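Local coordinates for uncharacterized DUF3829-like protein (PDB 3RH3) that is of unknown function, an all-helical protein of a bacterial gut symbiont with a DUF3829-like C-terminal domain, at residues 179-184 and 247-252; 198-203 and 231-236. One frame throughout, in Å; residues are numbered along the deposited sequence.

Contact 1. Residues 179-184 and 247-252; sequences NLYSRK and DKEYQA. With EDO (1,2-ethanediol), chain E.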
ATOM      1  N   ASN A 179      -2.770  -3.813   1.735  1.00 34.05           N
ATOM      2  CA  ASN A 179      -3.224  -3.755   0.345  1.00 34.41           C
ATOM      3  C   ASN A 179      -3.737  -5.122  -0.129  1.00 34.95           C
ATOM      4  O   ASN A 179      -4.793  -5.189  -0.761  1.00 34.26           O
ATOM      5  CB  ASN A 179      -2.112  -3.260  -0.581  1.00 37.94           C
ATOM      6  CG  ASN A 179      -2.578  -3.005  -1.993  1.00 49.03           C
ATOM      7  OD1 ASN A 179      -3.632  -2.423  -2.238  1.00 48.68           O
ATOM      8  ND2 ASN A 179      -1.845  -3.496  -2.953  1.00 46.84           N
ATOM      9  N   LEU A 180      -3.017  -6.196   0.207  1.00 30.81           N
ATOM     10  CA  LEU A 180      -3.412  -7.558  -0.149  1.00 32.28           C
ATOM     11  C   LEU A 180      -4.665  -7.984   0.593  1.00 36.77           C
ATOM     12  O   LEU A 180      -5.525  -8.659   0.021  1.00 37.81           O
ATOM     13  CB  LEU A 180      -2.271  -8.554   0.115  1.00 32.76           C
ATOM     14  CG  LEU A 180      -1.067  -8.406  -0.843  1.00 38.47           C
ATOM     15  CD1 LEU A 180       0.195  -9.042  -0.251  1.00 37.69           C
ATOM     16  CD2 LEU A 180      -1.399  -8.921  -2.246  1.00 41.29           C
ATOM     17  N   TYR A 181      -4.784  -7.570   1.871  1.00 31.62           N
ATOM     18  CA  TYR A 181      -5.950  -7.884   2.662  1.00 30.76           C
ATOM     19  C   TYR A 181      -7.188  -7.107   2.166  1.00 33.78           C
ATOM     20  O   TYR A 181      -8.266  -7.703   2.074  1.00 33.71           O
ATOM     21  CB  TYR A 181      -5.695  -7.599   4.145  1.00 31.26           C
ATOM     22  CG  TYR A 181      -6.912  -7.904   4.982  1.00 32.36           C
ATOM     23  CD1 TYR A 181      -7.235  -9.218   5.328  1.00 32.54           C
ATOM     24  CD2 TYR A 181      -7.803  -6.895   5.343  1.00 33.36           C
ATOM     25  CE1 TYR A 181      -8.432  -9.521   5.961  1.00 31.67           C
ATOM     26  CE2 TYR A 181      -8.977  -7.183   6.034  1.00 34.36           C
ATOM     27  CZ  TYR A 181      -9.273  -8.496   6.366  1.00 34.63           C
ATOM     28  OH  TYR A 181     -10.461  -8.778   6.992  1.00 33.65           O
ATOM     29  N   SER A 182      -7.027  -5.803   1.860  1.00 31.70           N
ATOM     30  CA  SER A 182      -8.076  -4.845   1.469  1.00 34.51           C
ATOM     31  C   SER A 182      -8.920  -5.222   0.222  1.00 40.20           C
ATOM     32  O   SER A 182      -9.785  -4.453  -0.168  1.00 42.38           O
ATOM     33  CB  SER A 182      -7.440  -3.479   1.212  1.00 39.42           C
ATOM     34  OG  SER A 182      -6.919  -3.303  -0.102  1.00 50.84           O
ATOM     35  N   ARG A 183      -8.632  -6.333  -0.428  1.00 37.55           N
ATOM     36  CA  ARG A 183      -9.300  -6.737  -1.652  1.00 37.99           C
ATOM     37  C   ARG A 183     -10.591  -7.468  -1.325  1.00 42.66           C
ATOM     38  O   ARG A 183     -10.617  -8.693  -1.175  1.00 44.26           O
ATOM     39  CB  ARG A 183      -8.365  -7.598  -2.519  1.00 38.95           C
ATOM     40  CG  ARG A 183      -7.102  -6.868  -2.909  1.00 40.04           C
ATOM     41  CD  ARG A 183      -6.072  -7.768  -3.522  1.00 43.52           C
ATOM     42  NE  ARG A 183      -4.891  -6.970  -3.809  1.00 38.51           N
ATOM     43  CZ  ARG A 183      -3.880  -7.340  -4.579  1.00 53.04           C
ATOM     44  NH1 ARG A 183      -3.883  -8.534  -5.162  1.00 55.11           N
ATOM     45  NH2 ARG A 183      -2.864  -6.515  -4.787  1.00 39.16           N
ATOM     46  N   LYS A 184     -11.653  -6.692  -1.173  1.00 37.93           N
ATOM     47  CA  LYS A 184     -13.000  -7.169  -0.913  1.00 38.31           C
ATOM     48  C   LYS A 184     -13.388  -8.159  -2.009  1.00 44.27           C
ATOM     49  O   LYS A 184     -13.147  -7.897  -3.181  1.00 43.52           O
ATOM     50  CB  LYS A 184     -13.939  -5.965  -0.859  1.00 40.40           C
ATOM     51  CG  LYS A 184     -15.395  -6.265  -0.678  1.00 45.48           C
ATOM     52  CD  LYS A 184     -16.125  -4.990  -0.298  1.00 51.81           C
ATOM     53  CE  LYS A 184     -17.603  -5.132  -0.535  1.00 61.01           C
ATOM     54  NZ  LYS A 184     -18.222  -6.095   0.405  1.00 62.90           N
ATOM     55  N   ASP A 247     -15.168  -5.874   6.334  1.00 40.96           N
ATOM     56  CA  ASP A 247     -15.105  -4.404   6.469  1.00 42.00           C
ATOM     57  C   ASP A 247     -14.751  -4.030   7.922  1.00 45.76           C
ATOM     58  O   ASP A 247     -13.944  -3.122   8.134  1.00 44.96           O
ATOM     59  CB  ASP A 247     -16.413  -3.726   6.025  1.00 46.52           C
ATOM     60  CG  ASP A 247     -16.517  -3.517   4.520  1.00 69.72           C
ATOM     61  OD1 ASP A 247     -15.661  -2.788   3.957  1.00 70.53           O
ATOM     62  OD2 ASP A 247     -17.475  -4.053   3.907  1.00 80.78           O
ATOM     63  N   LYS A 248     -15.293  -4.799   8.901  1.00 42.88           N
ATOM     64  CA  LYS A 248     -15.075  -4.605  10.336  1.00 43.12           C
ATOM     65  C   LYS A 248     -13.581  -4.777  10.699  1.00 45.70           C
ATOM     66  O   LYS A 248     -13.046  -3.968  11.462  1.00 44.83           O
ATOM     67  CB  LYS A 248     -15.952  -5.565  11.157  1.00 46.04           C
ATOM     68  CG  LYS A 248     -15.962  -5.254  12.654  1.00 59.69           C
ATOM     69  CD  LYS A 248     -17.069  -5.993  13.403  1.00 69.35           C
ATOM     70  N   GLU A 249     -12.920  -5.814  10.152  1.00 39.54           N
ATOM     71  CA  GLU A 249     -11.501  -6.086  10.425  1.00 37.71           C
ATOM     72  C   GLU A 249     -10.622  -5.038   9.783  1.00 39.55           C
ATOM     73  O   GLU A 249      -9.674  -4.574  10.403  1.00 40.06           O
ATOM     74  CB  GLU A 249     -11.099  -7.492   9.930  1.00 38.98           C
ATOM     75  CG  GLU A 249     -11.680  -8.628  10.764  1.00 49.84           C
ATOM     76  CD  GLU A 249     -10.861  -9.042  11.971  1.00 76.42           C
ATOM     77  OE1 GLU A 249      -9.960  -8.274  12.386  1.00 67.03           O
ATOM     78  OE2 GLU A 249     -11.112 -10.151  12.496  1.00 81.07           O
ATOM     79  N   TYR A 250     -10.936  -4.662   8.552  1.00 36.77           N
ATOM     80  CA  TYR A 250     -10.164  -3.681   7.800  1.00 36.60           C
ATOM     81  C   TYR A 250     -10.252  -2.292   8.448  1.00 39.91           C
ATOM     82  O   TYR A 250      -9.220  -1.646   8.625  1.00 37.73           O
ATOM     83  CB  TYR A 250     -10.603  -3.636   6.337  1.00 39.15           C
ATOM     84  CG  TYR A 250      -9.702  -2.772   5.491  1.00 43.30           C
ATOM     85  CD1 TYR A 250      -8.337  -3.043   5.391  1.00 45.49           C
ATOM     86  CD2 TYR A 250     -10.190  -1.636   4.859  1.00 45.25           C
ATOM     87  CE1 TYR A 250      -7.484  -2.207   4.673  1.00 47.33           C
ATOM     88  CE2 TYR A 250      -9.348  -0.802   4.122  1.00 46.45           C
ATOM     89  CZ  TYR A 250      -7.994  -1.091   4.036  1.00 54.50           C
ATOM     90  OH  TYR A 250      -7.147  -0.295   3.302  1.00 57.48           O
ATOM     91  N   GLN A 251     -11.459  -1.853   8.808  1.00 37.68           N
ATOM     92  CA  GLN A 251     -11.649  -0.568   9.472  1.00 39.38           C
ATOM     93  C   GLN A 251     -10.870  -0.539  10.801  1.00 42.65           C
ATOM     94  O   GLN A 251     -10.087   0.379  11.001  1.00 43.31           O
ATOM     95  CB  GLN A 251     -13.145  -0.251   9.689  1.00 41.90           C
ATOM     96  CG  GLN A 251     -13.808   0.402   8.473  1.00 69.54           C
ATOM     97  CD  GLN A 251     -13.076   1.637   7.983  1.00102.01           C
ATOM     98  OE1 GLN A 251     -12.554   1.669   6.860  1.00 99.94           O
ATOM     99  NE2 GLN A 251     -12.970   2.658   8.832  1.00 97.77           N
ATOM    100  N   ALA A 252     -11.003  -1.588  11.632  1.00 38.77           N
ATOM    101  CA  ALA A 252     -10.308  -1.725  12.920  1.00 38.52           C
ATOM    102  C   ALA A 252      -8.795  -1.641  12.766  1.00 41.24           C
ATOM    103  O   ALA A 252      -8.141  -0.863  13.463  1.00 41.27           O
ATOM    104  CB  ALA A 252     -10.674  -3.040  13.579  1.00 39.37           C
TER
HETATM  105  C1  EDO E 295      -8.547  -0.768  -4.291  1.00 57.77           C
HETATM  106  O1  EDO E 295      -8.989  -1.708  -5.282  1.00 54.31           O
HETATM  107  C2  EDO E 295      -7.062  -0.435  -4.423  1.00 57.01           C
HETATM  108  O2  EDO E 295      -6.353  -0.964  -3.290  1.00 61.50           O
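Where helix 161-181 runs out, its last turn and the loop after it meet the first turns of helix 247-257, a helix-end contact built around Tyr181, Ser182 and Tyr250. The two tyrosines run alongside one another, pointing opposite ways: CD2 of Tyr181 lies 3.9 Å from CD1 of Tyr250, and the CB of Tyr250 stands in the plane of the Tyr181 ring, at its edge. With its CG opposite the backbone N (chi1 179°), Tyr181 extends across to helix 247-257, where its OH touches Glu249 CB at 3.3 Å. That hydroxyl is hydrogen-bonded to the backbone N of Ser246, while the Glu249 carboxylate bends away to Lys238 and Lys242. A leucine in place of Tyr181 would probably leave Ser246 N without this partner and open a gap beside Tyr250 and Glu249. Ser182 sets its CA over one face of the Tyr250 ring and its CB 3.7 Å from CE1 of that tyrosine; its OG turns back to Asn179 O (2.9 Å), tilted 30° from the carbonyl plane. Lys184 NZ and Asp247 OD2 are oppositely charged but, 4.1 Å apart, too far for a salt bridge; Lys184 pairs with Glu46, and Asp247 OD1 is hydrogen-bonded to Tyr245 OH. Near Ser182 OG, an ethanediol bonds weakly to Asn179 OD1 through O2 (3.3 Å). Helix 161-181 thus ends packed on the start of helix 247-257 in the all-helical DUF3829-like C-terminal domain.

Contact 2. Residues 198-203 and 231-236; sequences ELEKEL and SFMNDM
Leu199 and Met233 join the two arms of an antiparallel helical hairpin, helix 189-207 and helix 216-240, within the C-terminal domain. The short segments lie at 160° to each other with axes 11.7 Å apart, a wide spacing bridged largely by the long side chain of Met233. In this selenomethionine, CG stands opposite its own carbonyl carbon (chi1 -77°) and the chain runs straight on to SE before bending at the methyl. The result resembles a knob in a hole, for the side chain enters among Leu199, Glu200, Leu203 and, one turn earlier on the same helix as these, Met196. Packing is closest on the inner side. There, Leu199 and Met233 lie side by side and point opposite ways, CD2 of the leucine reaching CG of Met233 at 3.6 Å, while SE of Met233 rests 3.8 Å from CG of Leu199. The same leucine methyl also meets the rim of Phe232, whose ring holds Met236 CB over one face and packs edge-to-face with Tyr257. Leu203, buried as well, brings its CD2 to 4.0 Å from the selenium of Met233 and also packs on Leu226 and Val229. The looser side is that of Glu200, which like Met233 is partly exposed. It lies nearly perpendicular to Met233; its carboxylate forms no hydrogen bond across the hairpin, and its OE1 comes to 4.0 Å from the CE of Met233. Here the selenomethionine ends against the backbone as well, the CE of Met233 lying 3.7 Å from both the N and the CB of Glu200.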
ATOM      1  N   GLU A 198       8.059 -12.273   5.228  1.00 34.30           N
ATOM      2  CA  GLU A 198       8.997 -11.172   4.926  1.00 34.87           C
ATOM      3  C   GLU A 198       9.062 -10.220   6.149  1.00 36.13           C
ATOM      4  O   GLU A 198      10.148  -9.934   6.662  1.00 37.62           O
ATOM      5  CB  GLU A 198       8.569 -10.435   3.633  1.00 35.92           C
ATOM      6  CG  GLU A 198       9.443  -9.249   3.249  1.00 50.01           C
ATOM      7  CD  GLU A 198       9.034  -8.478   2.005  1.00 83.88           C
ATOM      8  OE1 GLU A 198       8.907  -9.107   0.930  1.00100.52           O
ATOM      9  OE2 GLU A 198       8.889  -7.236   2.096  1.00 69.94           O
ATOM     10  N   LEU A 199       7.906  -9.819   6.652  1.00 30.80           N
ATOM     11  CA  LEU A 199       7.775  -8.959   7.839  1.00 30.86           C
ATOM     12  C   LEU A 199       8.411  -9.589   9.098  1.00 36.52           C
ATOM     13  O   LEU A 199       9.065  -8.869   9.866  1.00 33.87           O
ATOM     14  CB  LEU A 199       6.298  -8.622   8.112  1.00 30.10           C
ATOM     15  CG  LEU A 199       6.014  -7.604   9.266  1.00 33.46           C
ATOM     16  CD1 LEU A 199       6.852  -6.341   9.097  1.00 32.99           C
ATOM     17  CD2 LEU A 199       4.546  -7.250   9.320  1.00 28.33           C
ATOM     18  N   GLU A 200       8.223 -10.923   9.300  1.00 36.21           N
ATOM     19  CA  GLU A 200       8.773 -11.645  10.449  1.00 37.31           C
ATOM     20  C   GLU A 200      10.307 -11.641  10.372  1.00 39.49           C
ATOM     21  O   GLU A 200      10.970 -11.497  11.392  1.00 40.26           O
ATOM     22  CB  GLU A 200       8.211 -13.086  10.510  1.00 39.61           C
ATOM     23  CG  GLU A 200       8.902 -14.046  11.473  1.00 53.91           C
ATOM     24  CD  GLU A 200       8.399 -14.074  12.904  1.00 80.34           C
ATOM     25  OE1 GLU A 200       7.908 -13.030  13.392  1.00 72.80           O
ATOM     26  OE2 GLU A 200       8.529 -15.138  13.550  1.00 84.00           O
ATOM     27  N   LYS A 201      10.850 -11.799   9.174  1.00 34.12           N
ATOM     28  CA  LYS A 201      12.288 -11.809   8.925  1.00 35.25           C
ATOM     29  C   LYS A 201      12.863 -10.404   9.206  1.00 41.78           C
ATOM     30  O   LYS A 201      13.905 -10.290   9.846  1.00 44.29           O
ATOM     31  CB  LYS A 201      12.552 -12.244   7.465  1.00 36.33           C
ATOM     32  CG  LYS A 201      13.916 -12.837   7.198  1.00 50.71           C
ATOM     33  CD  LYS A 201      14.063 -13.247   5.729  1.00 63.10           C
ATOM     34  N   GLU A 202      12.166  -9.350   8.770  1.00 36.78           N
ATOM     35  CA  GLU A 202      12.572  -7.949   8.990  1.00 37.00           C
ATOM     36  C   GLU A 202      12.519  -7.608  10.486  1.00 41.32           C
ATOM     37  O   GLU A 202      13.396  -6.918  11.005  1.00 41.81           O
ATOM     38  CB  GLU A 202      11.665  -6.977   8.213  1.00 37.05           C
ATOM     39  CG  GLU A 202      11.807  -7.020   6.703  1.00 41.48           C
ATOM     40  CD  GLU A 202      10.683  -6.365   5.917  1.00 53.24           C
ATOM     41  OE1 GLU A 202       9.806  -5.719   6.533  1.00 46.67           O
ATOM     42  OE2 GLU A 202      10.692  -6.485   4.672  1.00 50.96           O
ATOM     43  N   LEU A 203      11.514  -8.126  11.174  1.00 38.03           N
ATOM     44  CA  LEU A 203      11.320  -7.865  12.596  1.00 39.01           C
ATOM     45  C   LEU A 203      12.442  -8.478  13.452  1.00 44.59           C
ATOM     46  O   LEU A 203      12.940  -7.804  14.346  1.00 45.70           O
ATOM     47  CB  LEU A 203       9.950  -8.387  13.036  1.00 39.08           C
ATOM     48  CG  LEU A 203       9.493  -8.055  14.450  1.00 45.34           C
ATOM     49  CD1 LEU A 203       9.354  -6.553  14.640  1.00 46.32           C
ATOM     50  CD2 LEU A 203       8.177  -8.750  14.754  1.00 47.04           C
ATOM     51  N   SER A 231       1.884  -6.595  17.213  1.00 36.80           N
ATOM     52  CA  SER A 231       0.438  -6.460  17.442  1.00 35.92           C
ATOM     53  C   SER A 231      -0.298  -6.511  16.138  1.00 37.51           C
ATOM     54  O   SER A 231      -1.328  -7.164  16.043  1.00 38.28           O
ATOM     55  CB  SER A 231       0.119  -5.157  18.164  1.00 36.72           C
ATOM     56  OG  SER A 231       0.451  -5.359  19.518  1.00 39.27           O
ATOM     57  N   PHE A 232       0.243  -5.830  15.124  1.00 32.92           N
ATOM     58  CA  PHE A 232      -0.326  -5.806  13.777  1.00 31.25           C
ATOM     59  C   PHE A 232      -0.363  -7.214  13.236  1.00 33.76           C
ATOM     60  O   PHE A 232      -1.370  -7.656  12.686  1.00 34.81           O
ATOM     61  CB  PHE A 232       0.456  -4.859  12.821  1.00 31.81           C
ATOM     62  CG  PHE A 232       0.048  -5.092  11.393  1.00 32.91           C
ATOM     63  CD1 PHE A 232      -1.166  -4.609  10.912  1.00 35.76           C
ATOM     64  CD2 PHE A 232       0.804  -5.923  10.563  1.00 34.69           C
ATOM     65  CE1 PHE A 232      -1.584  -4.897   9.603  1.00 36.63           C
ATOM     66  CE2 PHE A 232       0.374  -6.221   9.260  1.00 36.62           C
ATOM     67  CZ  PHE A 232      -0.821  -5.711   8.794  1.00 34.26           C
HETATM   68  N   MSE A 233       0.736  -7.907  13.385  1.00 29.26           N
HETATM   69  CA  MSE A 233       0.895  -9.284  12.921  1.00 30.00           C
HETATM   70  C   MSE A 233      -0.102 -10.268  13.580  1.00 34.78           C
HETATM   71  O   MSE A 233      -0.624 -11.144  12.886  1.00 33.26           O
HETATM   72  CB  MSE A 233       2.342  -9.751  13.147  1.00 30.83           C
HETATM   73  CG  MSE A 233       3.273  -9.173  12.087  1.00 34.01           C
HETATM   74 SE   MSE A 233       5.107  -9.729  12.321  0.75 38.52          SE
HETATM   75  CE  MSE A 233       5.117 -11.210  11.260  1.00 35.03           C
ATOM     76  N   ASN A 234      -0.399 -10.079  14.882  1.00 33.42           N
ATOM     77  CA  ASN A 234      -1.369 -10.893  15.597  1.00 34.45           C
ATOM     78  C   ASN A 234      -2.775 -10.613  15.071  1.00 39.47           C
ATOM     79  O   ASN A 234      -3.551 -11.551  14.848  1.00 38.91           O
ATOM     80  CB  ASN A 234      -1.290 -10.632  17.116  1.00 35.38           C
ATOM     81  CG  ASN A 234      -0.018 -11.160  17.749  1.00 54.29           C
ATOM     82  OD1 ASN A 234       0.603 -12.113  17.281  1.00 46.87           O
ATOM     83  ND2 ASN A 234       0.390 -10.562  18.845  1.00 46.53           N
ATOM     84  N   ASP A 235      -3.083  -9.324  14.854  1.00 35.50           N
ATOM     85  CA  ASP A 235      -4.382  -8.882  14.347  1.00 34.95           C
ATOM     86  C   ASP A 235      -4.570  -9.353  12.893  1.00 37.91           C
ATOM     87  O   ASP A 235      -5.642  -9.842  12.555  1.00 39.79           O
ATOM     88  CB  ASP A 235      -4.511  -7.349  14.448  1.00 34.87           C
ATOM     89  CG  ASP A 235      -4.538  -6.768  15.858  1.00 43.94           C
ATOM     90  OD1 ASP A 235      -4.380  -7.551  16.843  1.00 47.67           O
ATOM     91  OD2 ASP A 235      -4.750  -5.539  15.988  1.00 43.15           O
HETATM   92  N   MSE A 236      -3.527  -9.253  12.058  1.00 31.69           N
HETATM   93  CA  MSE A 236      -3.606  -9.658  10.651  1.00 28.65           C
HETATM   94  C   MSE A 236      -3.699 -11.187  10.560  1.00 36.79           C
HETATM   95  O   MSE A 236      -4.504 -11.661   9.769  1.00 38.26           O
HETATM   96  CB  MSE A 236      -2.455  -9.081   9.800  1.00 27.74           C
HETATM   97  CG  MSE A 236      -2.535  -9.462   8.315  1.00 30.46           C
HETATM   98 SE   MSE A 236      -4.303  -9.107   7.474  0.75 33.45          SE
HETATM   99  CE  MSE A 236      -4.095  -7.131   7.189  1.00 29.02           C
TER

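Contacts 1 and 2 illustrate how a helical domain is closed at more than one level. Along the chain, the hairpin of contact 2 falls between the two segments of contact 1, so that closing 179-184 against 247-252 brackets the pairing of 198-203 with 231-236. Their centres are about 16 Å apart, yet they share one bridge: CB of Tyr181 touches CE of Met236 at 3.5 Å. Met236 also packs on Ile192, Met196 and Met253, drawing together helices 189-207 and 247-257 with helix 161-181. No active site is known here; the ethanediol at Asn179, also hydrogen-bonded to Lys136, and another near Lys184 probably came from the crystallisation liquor.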